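Vaginolysin (Gardnerella vaginalis, PDB 5IMY) is a secreted toxin of the cholesterol-dependent cytolysin family that probably binds membrane cholesterol and lyses host cells through transmembrane beta-barrel pores. Local coordinates at residues D170-S173 / Q179-A182. Sequence-based numbering, arbitrary orientation.
Sequences DSAS and QLKA
Gln179 holds CG between its backbone N and carbonyl carbon (chi1 64°) and then bends at chi2, carrying its amide to Ser173 O, while Leu180 sets CG beside the backbone N (chi1 -66°) and, with chi2 at 177°, CD2 is the methyl that reaches the CB of Ala172. This is a tight beta-alpha connection in the cholesterol-dependent cytolysin fold. Strand 166-173 ends at Ser173, and after a brief turn helix 177-184 packs back against that end. Within its sheet the strand pairs antiparallel with strand 208-223, Ala172 bonding through its backbone to Ile211. Gln179 also rests on Ile72 of strand 62-76 and Tyr369 of strand 363-389, which belong to a second sheet, and the helix thereby bridges the two sheets. The apolar part of the contact is small: the methyl CB of Ala172 meets Leu180 CD2 at 4.0 Å. That same CD2 also lies beside the Ser173 carbonyl, 3.7 Å from its O. The polar part is one short hydrogen bond, in which Gln179 NE2 approaches Ser173 O at 2.6 Å, in the carbonyl plane, with the oxygen tilted somewhat out of the glutamine amide plane.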
ATOM      1  N   ASP A 170     -27.423   5.316   9.972  1.00 44.81           N
ATOM      2  CA  ASP A 170     -26.105   5.924   9.883  1.00 43.55           C
ATOM      3  C   ASP A 170     -25.096   4.978  10.512  1.00 41.55           C
ATOM      4  O   ASP A 170     -25.283   4.531  11.649  1.00 35.94           O
ATOM      5  CB  ASP A 170     -26.076   7.286  10.579  1.00 52.59           C
ATOM      6  CG  ASP A 170     -27.057   8.269   9.973  1.00 53.29           C
ATOM      7  OD1 ASP A 170     -26.704   8.919   8.968  1.00 49.21           O
ATOM      8  OD2 ASP A 170     -28.183   8.392  10.502  1.00 70.59           O
ATOM      9  N   SER A 171     -24.040   4.668   9.771  1.00 44.44           N
ATOM     10  CA  SER A 171     -23.032   3.713  10.197  1.00 43.19           C
ATOM     11  C   SER A 171     -21.713   4.421  10.466  1.00 42.00           C
ATOM     12  O   SER A 171     -21.447   5.511   9.952  1.00 43.03           O
ATOM     13  CB  SER A 171     -22.833   2.625   9.138  1.00 46.37           C
ATOM     14  OG  SER A 171     -23.933   1.735   9.099  1.00 51.27           O
ATOM     15  N   ALA A 172     -20.882   3.779  11.283  1.00 42.22           N
ATOM     16  CA  ALA A 172     -19.545   4.283  11.556  1.00 39.56           C
ATOM     17  C   ALA A 172     -18.745   3.191  12.243  1.00 34.20           C
ATOM     18  O   ALA A 172     -19.284   2.438  13.056  1.00 38.59           O
ATOM     19  CB  ALA A 172     -19.585   5.541  12.431  1.00 35.49           C
ATOM     20  N   SER A 173     -17.462   3.110  11.904  1.00 40.45           N
ATOM     21  CA  SER A 173     -16.568   2.182  12.578  1.00 40.76           C
ATOM     22  C   SER A 173     -16.228   2.711  13.965  1.00 39.77           C
ATOM     23  O   SER A 173     -15.965   3.902  14.144  1.00 38.90           O
ATOM     24  CB  SER A 173     -15.293   1.988  11.760  1.00 39.21           C
ATOM     25  OG  SER A 173     -14.844   0.647  11.817  1.00 45.15           O
ATOM     26  N   GLN A 179     -14.760  10.522  17.841  1.00 37.69           N
ATOM     27  CA  GLN A 179     -15.248  10.496  16.465  1.00 38.14           C
ATOM     28  C   GLN A 179     -16.687   9.997  16.398  1.00 38.06           C
ATOM     29  O   GLN A 179     -17.453  10.438  15.533  1.00 32.61           O
ATOM     30  CB  GLN A 179     -14.336   9.636  15.588  1.00 36.93           C
ATOM     31  CG  GLN A 179     -14.298   8.162  15.958  1.00 43.49           C
ATOM     32  CD  GLN A 179     -14.984   7.270  14.938  1.00 34.57           C
ATOM     33  OE1 GLN A 179     -15.140   7.631  13.774  1.00 44.81           O
ATOM     34  NE2 GLN A 179     -15.398   6.091  15.379  1.00 38.76           N
ATOM     35  N   LEU A 180     -17.076   9.094  17.302  1.00 36.32           N
ATOM     36  CA  LEU A 180     -18.462   8.639  17.339  1.00 36.55           C
ATOM     37  C   LEU A 180     -19.387   9.728  17.869  1.00 36.38           C
ATOM     38  O   LEU A 180     -20.526   9.861  17.405  1.00 36.37           O
ATOM     39  CB  LEU A 180     -18.578   7.373  18.188  1.00 38.63           C
ATOM     40  CG  LEU A 180     -17.868   6.134  17.634  1.00 37.67           C
ATOM     41  CD1 LEU A 180     -18.002   4.969  18.599  1.00 36.96           C
ATOM     42  CD2 LEU A 180     -18.411   5.753  16.264  1.00 33.61           C
ATOM     43  N   LYS A 181     -18.924  10.514  18.844  1.00 37.04           N
ATOM     44  CA  LYS A 181     -19.705  11.666  19.279  1.00 36.45           C
ATOM     45  C   LYS A 181     -19.910  12.651  18.136  1.00 35.55           C
ATOM     46  O   LYS A 181     -20.967  13.284  18.043  1.00 31.09           O
ATOM     47  CB  LYS A 181     -19.023  12.344  20.472  1.00 36.53           C
ATOM     48  CG  LYS A 181     -19.337  11.668  21.805  1.00 42.94           C
ATOM     49  CD  LYS A 181     -18.266  11.900  22.868  1.00 43.14           C
ATOM     50  CE  LYS A 181     -18.513  13.156  23.692  1.00 53.89           C
ATOM     51  NZ  LYS A 181     -18.033  14.392  23.021  1.00 51.40           N
ATOM     52  N   ALA A 182     -18.924  12.776  17.245  1.00 37.57           N
ATOM     53  CA  ALA A 182     -19.076  13.645  16.084  1.00 30.98           C
ATOM     54  C   ALA A 182     -20.038  13.056  15.061  1.00 30.18           C
ATOM     55  O   ALA A 182     -20.695  13.804  14.329  1.00 41.26           O
ATOM     56  CB  ALA A 182     -17.714  13.903  15.440  1.00 34.16           C
TER